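Local coordinates for protein CDP-glucose 4,6-dehydratase (Salmonella enterica subsp. enterica serovar Typhi, PDB 1WVG) that catalyses the dehydration of CDP-D-glucose to CDP-4-dehydro-6-deoxy-D-glucose with NAD(+) as cofactor, the second step of CDP-3,6-dideoxy-D-mannose synthesis for the bacterial O-antigen, at residues P100-T103 with Y104-V108; D155-S158 with N159-G162; T18-K21 with G22-S26. One frame throughout, in Å; residues are numbered along the deposited sequence.

Interaction 1 of 3, residues P100-T103 with Y104-V108; sequences PIKT and YSTNV. With APR (adenosine-5-diphosphoribose), chain C.
The opening turns of helix 100-121, in the Rossmann-fold domain of this short-chain dehydrogenase/reductase, set Lys102 beside Thr106 and place Lys102 NZ and Thr106 CG2 at the adenine of the bound ADP-ribose. Backbone bonds between residues four apart build the turns, among them Tyr104 N to Pro100 O at 3.0 Å and Asn107 N to Thr103 O at 2.9 Å. Lys102 starts with CG anti to its own backbone N (chi1 -166°), then bends at its second and third torsions; this brings NZ within 3.3 Å of adenine N7, a weak hydrogen bond. Thr106 adds its methyl, CG2 lying 3.6 Å from the same N7, so one purine nitrogen meets an ammonium and an apolar group. The carbonyl of Pro100 meets the edge of the Tyr104 ring near its plane, with O 3.2 Å from CD1. The hydroxyl of that ring bonds to Asn159 OD1 on helix 156-175, and the Pro100 end packs on Glu116 of the second subunit. Asn107 spends its amide N-H groups on Gln90 O and Ser160 OG, and its ND2 also touches Thr103 CG2 at 3.6 Å.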
loop_
_atom_site.group_PDB
_atom_site.type_symbol
_atom_site.label_atom_id
_atom_site.label_comp_id
_atom_site.label_asym_id
_atom_site.label_seq_id
_atom_site.Cartn_x
_atom_site.Cartn_y
_atom_site.Cartn_z
ATOM N N PRO A 100 -16.117 15.256 22.502
ATOM C CA PRO A 100 -14.891 15.176 21.759
ATOM C C PRO A 100 -13.673 15.663 22.520
ATOM O O PRO A 100 -12.598 15.033 22.582
ATOM C CB PRO A 100 -15.079 16.066 20.518
ATOM C CG PRO A 100 -16.423 16.744 20.675
ATOM C CD PRO A 100 -17.179 15.963 21.732
ATOM N N ILE A 101 -13.822 16.836 23.099
ATOM C CA ILE A 101 -12.672 17.346 23.799
ATOM C C ILE A 101 -12.196 16.506 24.978
ATOM O O ILE A 101 -11.016 16.262 25.157
ATOM C CB ILE A 101 -12.930 18.777 24.178
ATOM C CG1 ILE A 101 -13.256 19.524 22.875
ATOM C CG2 ILE A 101 -11.725 19.362 24.919
ATOM C CD1 ILE A 101 -13.469 21.029 23.090
ATOM N N LYS A 102 -13.109 16.058 25.817
ATOM C CA LYS A 102 -12.683 15.269 26.945
ATOM C C LYS A 102 -12.058 13.958 26.461
ATOM O O LYS A 102 -11.178 13.354 27.112
ATOM C CB LYS A 102 -13.922 14.930 27.750
ATOM C CG LYS A 102 -13.623 14.388 29.133
ATOM C CD LYS A 102 -13.666 12.870 29.292
ATOM C CE LYS A 102 -12.659 12.422 30.360
ATOM N NZ LYS A 102 -12.621 10.988 30.716
ATOM N N THR A 103 -12.548 13.474 25.319
ATOM C CA THR A 103 -12.035 12.220 24.801
ATOM C C THR A 103 -10.579 12.354 24.355
ATOM O O THR A 103 -9.705 11.577 24.736
ATOM C CB THR A 103 -12.929 11.671 23.689
ATOM O OG1 THR A 103 -14.220 11.400 24.192
ATOM C CG2 THR A 103 -12.338 10.375 23.132
ATOM N N TYR A 104 -10.305 13.384 23.590
ATOM C CA TYR A 104 -8.962 13.611 23.134
ATOM C C TYR A 104 -7.986 13.971 24.240
ATOM O O TYR A 104 -6.839 13.467 24.304
ATOM C CB TYR A 104 -8.972 14.701 22.061
ATOM C CG TYR A 104 -9.302 14.186 20.676
ATOM C CD1 TYR A 104 -10.567 14.423 20.129
ATOM C CD2 TYR A 104 -8.353 13.504 19.896
ATOM C CE1 TYR A 104 -10.878 13.988 18.837
ATOM C CE2 TYR A 104 -8.644 13.074 18.597
ATOM C CZ TYR A 104 -9.916 13.317 18.073
ATOM O OH TYR A 104 -10.238 12.911 16.798
ATOM N N SER A 105 -8.419 14.873 25.125
ATOM C CA SER A 105 -7.537 15.258 26.233
ATOM C C SER A 105 -7.200 14.036 27.079
ATOM O O SER A 105 -6.041 13.788 27.454
ATOM C CB SER A 105 -8.095 16.368 27.141
ATOM O OG SER A 105 -9.337 15.946 27.684
ATOM N N THR A 106 -8.244 13.270 27.398
ATOM C CA THR A 106 -7.981 12.101 28.197
ATOM C C THR A 106 -7.050 11.099 27.509
ATOM O O THR A 106 -6.024 10.677 28.046
ATOM C CB THR A 106 -9.265 11.353 28.630
ATOM O OG1 THR A 106 -10.060 12.220 29.398
ATOM C CG2 THR A 106 -8.915 10.128 29.493
ATOM N N ASN A 107 -7.469 10.675 26.325
ATOM C CA ASN A 107 -6.758 9.636 25.608
ATOM C C ASN A 107 -5.420 10.047 25.052
ATOM O O ASN A 107 -4.421 9.331 25.156
ATOM C CB ASN A 107 -7.687 9.000 24.554
ATOM C CG ASN A 107 -8.918 8.414 25.242
ATOM O OD1 ASN A 107 -8.979 8.284 26.483
ATOM N ND2 ASN A 107 -9.903 8.008 24.443
ATOM N N VAL A 108 -5.403 11.211 24.449
ATOM C CA VAL A 108 -4.160 11.676 23.879
ATOM C C VAL A 108 -3.149 12.261 24.893
ATOM O O VAL A 108 -2.061 11.705 25.092
ATOM C CB VAL A 108 -4.462 12.597 22.710
ATOM C CG1 VAL A 108 -3.160 12.928 22.014
ATOM C CG2 VAL A 108 -5.463 11.925 21.758
HETATM N N1 APR C . -7.953 10.184 34.512
HETATM C C2 APR C . -7.729 8.978 35.085
HETATM N N3 APR C . -8.350 7.855 34.885
HETATM C C4 APR C . -9.312 7.976 33.947
HETATM C C5 APR C . -9.654 9.096 33.256
HETATM C C6 APR C . -8.934 10.287 33.574
HETATM N N6 APR C . -9.074 11.494 32.999
HETATM N N7 APR C . -10.678 8.824 32.358
HETATM C C8 APR C . -10.944 7.540 32.540
HETATM N N9 APR C . -10.145 6.982 33.489
HETATM C "C1'" APR C . -10.126 5.620 33.992
HETATM C "C2'" APR C . -11.427 5.271 34.660
HETATM O "O2'" APR C . -11.495 5.882 35.957
HETATM C "C3'" APR C . -11.268 3.750 34.713
HETATM O "O3'" APR C . -10.403 3.225 35.731
HETATM O "O4'" APR C . -10.072 4.743 32.912
HETATM C "C4'" APR C . -10.675 3.506 33.299
HETATM C "C5'" APR C . -11.689 3.232 32.228
HETATM O "O5'" APR C . -12.264 1.931 32.503
HETATM P PA APR C . -13.643 1.435 31.793
HETATM O O1A APR C . -14.573 2.587 31.439
HETATM O O2A APR C . -14.155 0.197 32.566
HETATM O O3A APR C . -13.094 0.926 30.407
HETATM P PB APR C . -12.296 -0.460 30.111
HETATM O O1B APR C . -13.249 -1.331 29.329
HETATM O O2B APR C . -11.620 -1.010 31.354
HETATM O O5D APR C . -11.099 0.116 29.231
HETATM C C5D APR C . -9.765 -0.004 29.751
HETATM O O4D APR C . -8.744 -0.576 27.563
HETATM O O1D APR C . -10.104 -0.901 25.687
HETATM C C1D APR C . -9.193 0.005 26.372
HETATM O O2D APR C . -9.888 2.293 25.836
HETATM C C2D APR C . -9.963 1.230 26.805
HETATM O O3D APR C . -8.009 2.409 27.492
HETATM C C3D APR C . -9.152 1.717 27.991
HETATM C C4D APR C . -8.808 0.403 28.653
#

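Interaction 2 of 3, residues D155-S158 with N159-G162; sequences DPYS and NSKG. With CXY (cytidine-5'-diphospho-beta-D-xylose), chain D; APR (adenosine-5-diphosphoribose), chain C.
Tyr157 and Lys161, one helical turn apart, form the Tyr-X-X-X-Lys signature of the short-chain dehydrogenase/reductase family at the start of helix 156-175. The tight part is the helix N terminus. Asp155 is the N-cap: its OD2 accepts Ser158 N at 2.9 Å, from above the carboxylate plane, while Ser158 OG donates to OD1 on the syn side, so both carboxylate oxygens are used. Ser160 OG reaches back to Tyr157 O at 2.6 Å, giving that carbonyl a second donor beside Lys161 N. The bonds of the next turn are longer: Gly162 N to Ser158 O is 3.2 Å, and Lys161 N adds a weak hydrogen bond to the same oxygen. No side opens to solvent; Tyr157 OH meets both ligands instead, and Lys161 NZ the ADP-ribose. With CG anti to the backbone N (chi1 168°), the Tyr157 ring carries its OH to them, and Lys161 CG lies over one ring face in a CH-pi contact, 4.2 Å from the centroid. Tyr157 OH is hydrogen-bonded to O4' of CDP-xylose and to ribose O2D of the ADP-ribose, each 2.9 Å away. Lys161 NZ, also held by Thr131 O, spans ribose O2D and O3D, both at 3.0 Å.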
loop_
_atom_site.group_PDB
_atom_site.type_symbol
_atom_site.label_atom_id
_atom_site.label_comp_id
_atom_site.label_asym_id
_atom_site.label_seq_id
_atom_site.Cartn_x
_atom_site.Cartn_y
_atom_site.Cartn_z
ATOM N N ASP A 155 -14.740 8.134 14.411
ATOM C CA ASP A 155 -15.254 8.903 15.550
ATOM C C ASP A 155 -14.130 9.392 16.484
ATOM O O ASP A 155 -12.989 8.933 16.413
ATOM C CB ASP A 155 -16.219 7.998 16.316
ATOM C CG ASP A 155 -15.484 6.765 16.723
ATOM O OD1 ASP A 155 -15.245 5.856 15.960
ATOM O OD2 ASP A 155 -15.081 6.825 17.959
ATOM N N PRO A 156 -14.412 10.329 17.393
ATOM C CA PRO A 156 -13.371 10.854 18.303
ATOM C C PRO A 156 -12.648 9.821 19.180
ATOM O O PRO A 156 -11.461 9.919 19.508
ATOM C CB PRO A 156 -14.080 11.901 19.163
ATOM C CG PRO A 156 -15.320 12.326 18.363
ATOM C CD PRO A 156 -15.611 11.220 17.359
ATOM N N TYR A 157 -13.380 8.810 19.589
ATOM C CA TYR A 157 -12.760 7.761 20.393
ATOM C C TYR A 157 -11.746 6.956 19.547
ATOM O O TYR A 157 -10.560 6.877 19.868
ATOM C CB TYR A 157 -13.805 6.817 20.988
ATOM C CG TYR A 157 -13.069 5.635 21.534
ATOM C CD1 TYR A 157 -12.267 5.782 22.665
ATOM C CD2 TYR A 157 -13.161 4.379 20.931
ATOM C CE1 TYR A 157 -11.600 4.683 23.202
ATOM C CE2 TYR A 157 -12.473 3.275 21.435
ATOM C CZ TYR A 157 -11.678 3.438 22.576
ATOM O OH TYR A 157 -10.994 2.372 23.113
ATOM N N SER A 158 -12.221 6.384 18.430
ATOM C CA SER A 158 -11.354 5.619 17.545
ATOM C C SER A 158 -10.120 6.395 17.200
ATOM O O SER A 158 -9.001 5.916 17.359
ATOM C CB SER A 158 -12.048 5.388 16.236
ATOM O OG SER A 158 -13.137 4.559 16.548
ATOM N N ASN A 159 -10.372 7.596 16.683
ATOM C CA ASN A 159 -9.333 8.518 16.260
ATOM C C ASN A 159 -8.368 8.919 17.388
ATOM O O ASN A 159 -7.173 9.096 17.155
ATOM C CB ASN A 159 -9.983 9.735 15.565
ATOM C CG ASN A 159 -8.963 10.597 14.867
ATOM O OD1 ASN A 159 -8.387 11.501 15.465
ATOM N ND2 ASN A 159 -8.706 10.301 13.593
ATOM N N SER A 160 -8.871 9.037 18.632
ATOM C CA SER A 160 -7.998 9.393 19.746
ATOM C C SER A 160 -6.957 8.285 20.026
ATOM O O SER A 160 -5.847 8.537 20.496
ATOM C CB SER A 160 -8.819 9.803 20.970
ATOM O OG SER A 160 -9.491 8.656 21.476
ATOM N N LYS A 161 -7.345 7.026 19.744
ATOM C CA LYS A 161 -6.504 5.800 19.926
ATOM C C LYS A 161 -5.412 5.691 18.843
ATOM O O LYS A 161 -4.253 5.245 19.040
ATOM C CB LYS A 161 -7.401 4.570 19.976
ATOM C CG LYS A 161 -8.218 4.580 21.246
ATOM C CD LYS A 161 -7.313 4.461 22.461
ATOM C CE LYS A 161 -8.113 4.425 23.736
ATOM N NZ LYS A 161 -7.447 3.630 24.767
ATOM N N GLY A 162 -5.832 6.147 17.663
ATOM C CA GLY A 162 -4.998 6.276 16.490
ATOM C C GLY A 162 -3.897 7.248 16.887
ATOM O O GLY A 162 -2.724 6.949 16.761
HETATM O O1B CXY D . -16.982 -1.917 19.523
HETATM P PB CXY D . -17.347 -0.950 20.632
HETATM O O2B CXY D . -18.019 0.310 20.153
HETATM O "O1'" CXY D . -15.997 -0.571 21.490
HETATM O O3A CXY D . -18.226 -1.919 21.454
HETATM P PA CXY D . -19.848 -1.962 21.732
HETATM O O1A CXY D . -20.041 -3.099 22.671
HETATM O O2A CXY D . -20.334 -0.662 22.239
HETATM O O5D CXY D . -20.414 -2.212 20.265
HETATM C C5D CXY D . -20.288 -3.529 19.711
HETATM C C4D CXY D . -21.205 -3.636 18.517
HETATM O O4D CXY D . -22.517 -4.014 19.002
HETATM C C3D CXY D . -21.376 -2.398 17.638
HETATM O O3D CXY D . -21.562 -2.657 16.200
HETATM C C2D CXY D . -22.645 -1.832 18.299
HETATM O O2D CXY D . -23.295 -0.959 17.371
HETATM C C1D CXY D . -23.442 -3.102 18.492
HETATM N N1 CXY D . -24.534 -2.973 19.463
HETATM C C6 CXY D . -24.261 -2.647 20.781
HETATM C C5 CXY D . -25.196 -2.540 21.691
HETATM C C4 CXY D . -26.567 -2.735 21.368
HETATM N N3 CXY D . -26.785 -3.078 20.023
HETATM C C2 CXY D . -25.826 -3.202 19.032
HETATM N N4 CXY D . -27.513 -2.624 22.141
HETATM O O2 CXY D . -26.095 -3.484 17.859
HETATM C "C1'" CXY D . -15.702 -1.499 22.519
HETATM C "C2'" CXY D . -15.205 -0.684 23.688
HETATM C "C3'" CXY D . -13.957 0.035 23.212
HETATM C "C4'" CXY D . -12.902 -0.976 22.762
HETATM C "C5'" CXY D . -13.483 -1.877 21.680
HETATM O "O2'" CXY D . -16.172 0.305 24.102
HETATM O "O3'" CXY D . -13.387 0.774 24.308
HETATM O "O4'" CXY D . -11.740 -0.296 22.292
HETATM O "O5'" CXY D . -14.699 -2.486 22.126
HETATM N N1 APR C . -7.953 10.184 34.512
HETATM C C2 APR C . -7.729 8.978 35.085
HETATM N N3 APR C . -8.350 7.855 34.885
HETATM C C4 APR C . -9.312 7.976 33.947
HETATM C C5 APR C . -9.654 9.096 33.256
HETATM C C6 APR C . -8.934 10.287 33.574
HETATM N N6 APR C . -9.074 11.494 32.999
HETATM N N7 APR C . -10.678 8.824 32.358
HETATM C C8 APR C . -10.944 7.540 32.540
HETATM N N9 APR C . -10.145 6.982 33.489
HETATM C "C1'" APR C . -10.126 5.620 33.992
HETATM C "C2'" APR C . -11.427 5.271 34.660
HETATM O "O2'" APR C . -11.495 5.882 35.957
HETATM C "C3'" APR C . -11.268 3.750 34.713
HETATM O "O3'" APR C . -10.403 3.225 35.731
HETATM O "O4'" APR C . -10.072 4.743 32.912
HETATM C "C4'" APR C . -10.675 3.506 33.299
HETATM C "C5'" APR C . -11.689 3.232 32.228
HETATM O "O5'" APR C . -12.264 1.931 32.503
HETATM P PA APR C . -13.643 1.435 31.793
HETATM O O1A APR C . -14.573 2.587 31.439
HETATM O O2A APR C . -14.155 0.197 32.566
HETATM O O3A APR C . -13.094 0.926 30.407
HETATM P PB APR C . -12.296 -0.460 30.111
HETATM O O1B APR C . -13.249 -1.331 29.329
HETATM O O2B APR C . -11.620 -1.010 31.354
HETATM O O5D APR C . -11.099 0.116 29.231
HETATM C C5D APR C . -9.765 -0.004 29.751
HETATM O O4D APR C . -8.744 -0.576 27.563
HETATM O O1D APR C . -10.104 -0.901 25.687
HETATM C C1D APR C . -9.193 0.005 26.372
HETATM O O2D APR C . -9.888 2.293 25.836
HETATM C C2D APR C . -9.963 1.230 26.805
HETATM O O3D APR C . -8.009 2.409 27.492
HETATM C C3D APR C . -9.152 1.717 27.991
HETATM C C4D APR C . -8.808 0.403 28.653
#

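Interaction 3 of 3, residues T18-K21 with G22-S26; sequences TGFK and GSWLS. With APR (adenosine-5-diphosphoribose), chain C.
Gly19 O is gripped twice by Ser23: its backbone N donates at 2.8 Å and its OG at 2.7 Å, and the two reach the carbonyl from opposite faces of its plane. Ser23 OG can fold back this way because it stands anti to its own carbonyl carbon (chi1 -72°). Gly19 is the N-cap of helix 20-31, and the next two backbone N-H groups point out of the helix end into the pyrophosphate of the ADP-ribose. Phe20 N donates to O2A in an almost straight bond (2.7 Å, 176°), and Lys21 N to O2B at 2.8 Å; the positive end of the helix dipole probably favours these anionic oxygens. Neither glycine carries a side chain, so O5' can lie close over Gly19, while Gly22 packs against the backbone of the preceding turn. Thr18 OG1 and adenosine ribose O3' share a hydrogen bond of 2.5 Å. Lys21 bends along the far ribose: CE comes 3.0 Å from O4D, and NZ, whose firmer partner is Tyr242 OH, makes a weak bond to O1D. Beside the pyrophosphate, Phe20 and Trp24 form an offset edge-to-face pair. The indole turns its edge toward the phenyl face with the planes at 88°, bringing NE1 to 3.3 Å from Phe20 CE1, while the N-H itself bonds to Gly199 O. The glycine-rich turn and the helix N terminus are the dinucleotide-binding element of a Rossmann beta-alpha-beta unit, with Gly19 and Gly22 as the last two glycines of the Gly-X-X-Gly-X-X-Gly motif of extended short-chain dehydrogenases.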
loop_
_atom_site.group_PDB
_atom_site.type_symbol
_atom_site.label_atom_id
_atom_site.label_comp_id
_atom_site.label_asym_id
_atom_site.label_seq_id
_atom_site.Cartn_x
_atom_site.Cartn_y
_atom_site.Cartn_z
ATOM N N THR A 18 -9.459 1.357 38.054
ATOM C CA THR A 18 -10.838 1.325 38.552
ATOM C C THR A 18 -11.883 0.776 37.577
ATOM O O THR A 18 -13.039 0.519 37.948
ATOM C CB THR A 18 -11.229 2.705 39.122
ATOM O OG1 THR A 18 -11.183 3.655 38.071
ATOM C CG2 THR A 18 -10.178 3.095 40.173
ATOM N N GLY A 19 -11.471 0.600 36.329
ATOM C CA GLY A 19 -12.354 0.112 35.310
ATOM C C GLY A 19 -12.473 -1.397 35.253
ATOM O O GLY A 19 -11.981 -2.157 36.104
ATOM N N PHE A 20 -13.170 -1.789 34.179
ATOM C CA PHE A 20 -13.437 -3.190 33.889
ATOM C C PHE A 20 -12.143 -3.957 33.649
ATOM O O PHE A 20 -11.829 -4.917 34.351
ATOM C CB PHE A 20 -14.450 -3.281 32.727
ATOM C CG PHE A 20 -14.707 -4.667 32.194
ATOM C CD1 PHE A 20 -15.222 -5.673 33.009
ATOM C CD2 PHE A 20 -14.467 -4.947 30.848
ATOM C CE1 PHE A 20 -15.490 -6.949 32.516
ATOM C CE2 PHE A 20 -14.709 -6.219 30.333
ATOM C CZ PHE A 20 -15.248 -7.201 31.166
ATOM N N LYS A 21 -11.384 -3.515 32.648
ATOM C CA LYS A 21 -10.117 -4.167 32.334
ATOM C C LYS A 21 -9.155 -4.058 33.510
ATOM O O LYS A 21 -8.480 -5.036 33.863
ATOM C CB LYS A 21 -9.431 -3.559 31.089
ATOM C CG LYS A 21 -10.230 -3.592 29.787
ATOM C CD LYS A 21 -9.549 -4.296 28.605
ATOM C CE LYS A 21 -8.416 -3.521 27.955
ATOM N NZ LYS A 21 -8.498 -3.425 26.486
ATOM N N GLY A 22 -9.108 -2.828 34.067
ATOM C CA GLY A 22 -8.222 -2.504 35.177
ATOM C C GLY A 22 -8.386 -3.386 36.380
ATOM O O GLY A 22 -7.410 -3.874 36.980
ATOM N N SER A 23 -9.663 -3.566 36.728
ATOM C CA SER A 23 -10.009 -4.364 37.883
ATOM C C SER A 23 -9.596 -5.788 37.707
ATOM O O SER A 23 -9.059 -6.427 38.609
ATOM C CB SER A 23 -11.503 -4.332 38.117
ATOM O OG SER A 23 -11.822 -3.061 38.610
ATOM N N TRP A 24 -9.862 -6.302 36.525
ATOM C CA TRP A 24 -9.492 -7.688 36.277
ATOM C C TRP A 24 -7.975 -7.827 36.276
ATOM O O TRP A 24 -7.388 -8.790 36.808
ATOM C CB TRP A 24 -10.095 -8.190 34.964
ATOM C CG TRP A 24 -11.527 -8.648 35.011
ATOM C CD1 TRP A 24 -12.598 -7.971 34.529
ATOM C CD2 TRP A 24 -12.028 -9.897 35.485
ATOM N NE1 TRP A 24 -13.760 -8.707 34.683
ATOM C CE2 TRP A 24 -13.437 -9.912 35.254
ATOM C CE3 TRP A 24 -11.444 -10.983 36.119
ATOM C CZ2 TRP A 24 -14.251 -11.006 35.616
ATOM C CZ3 TRP A 24 -12.245 -12.067 36.462
ATOM C CH2 TRP A 24 -13.626 -12.096 36.212
ATOM N N LEU A 25 -7.350 -6.823 35.687
ATOM C CA LEU A 25 -5.899 -6.862 35.660
ATOM C C LEU A 25 -5.317 -6.739 37.058
ATOM O O LEU A 25 -4.447 -7.512 37.487
ATOM C CB LEU A 25 -5.293 -5.751 34.751
ATOM C CG LEU A 25 -3.766 -5.846 34.658
ATOM C CD1 LEU A 25 -3.339 -7.206 34.115
ATOM C CD2 LEU A 25 -3.209 -4.722 33.797
ATOM N N SER A 26 -5.785 -5.728 37.771
ATOM C CA SER A 26 -5.240 -5.550 39.120
ATOM C C SER A 26 -5.417 -6.786 40.006
ATOM O O SER A 26 -4.537 -7.243 40.754
ATOM C CB SER A 26 -5.833 -4.309 39.756
ATOM O OG SER A 26 -5.635 -3.211 38.891
HETATM N N1 APR C . -7.953 10.184 34.512
HETATM C C2 APR C . -7.729 8.978 35.085
HETATM N N3 APR C . -8.350 7.855 34.885
HETATM C C4 APR C . -9.312 7.976 33.947
HETATM C C5 APR C . -9.654 9.096 33.256
HETATM C C6 APR C . -8.934 10.287 33.574
HETATM N N6 APR C . -9.074 11.494 32.999
HETATM N N7 APR C . -10.678 8.824 32.358
HETATM C C8 APR C . -10.944 7.540 32.540
HETATM N N9 APR C . -10.145 6.982 33.489
HETATM C "C1'" APR C . -10.126 5.620 33.992
HETATM C "C2'" APR C . -11.427 5.271 34.660
HETATM O "O2'" APR C . -11.495 5.882 35.957
HETATM C "C3'" APR C . -11.268 3.750 34.713
HETATM O "O3'" APR C . -10.403 3.225 35.731
HETATM O "O4'" APR C . -10.072 4.743 32.912
HETATM C "C4'" APR C . -10.675 3.506 33.299
HETATM C "C5'" APR C . -11.689 3.232 32.228
HETATM O "O5'" APR C . -12.264 1.931 32.503
HETATM P PA APR C . -13.643 1.435 31.793
HETATM O O1A APR C . -14.573 2.587 31.439
HETATM O O2A APR C . -14.155 0.197 32.566
HETATM O O3A APR C . -13.094 0.926 30.407
HETATM P PB APR C . -12.296 -0.460 30.111
HETATM O O1B APR C . -13.249 -1.331 29.329
HETATM O O2B APR C . -11.620 -1.010 31.354
HETATM O O5D APR C . -11.099 0.116 29.231
HETATM C C5D APR C . -9.765 -0.004 29.751
HETATM O O4D APR C . -8.744 -0.576 27.563
HETATM O O1D APR C . -10.104 -0.901 25.687
HETATM C C1D APR C . -9.193 0.005 26.372
HETATM O O2D APR C . -9.888 2.293 25.836
HETATM C C2D APR C . -9.963 1.230 26.805
HETATM O O3D APR C . -8.009 2.409 27.492
HETATM C C3D APR C . -9.152 1.717 27.991
HETATM C C4D APR C . -8.808 0.403 28.653
#

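In the fold
From the N terminus the order is interaction 3, interaction 1, interaction 2. Each is a local contact at a helix start, so none closes a long loop, and the three run in series without nesting or crossing. Interaction 3 lies in the beta-alpha-beta unit of strands 11-15 and 35-40; interaction 1 follows strand 83-86, and interaction 2 lies between strands 126-130 and 187-197 of the same parallel sheet. Interactions 1 and 2, with centres 9 Å apart, join helices 100-121 and 156-175 directly, and both reach the second subunit. Interaction 3, with its centre about 21 Å from either, touches neither; the bound ADP-ribose bridges all three.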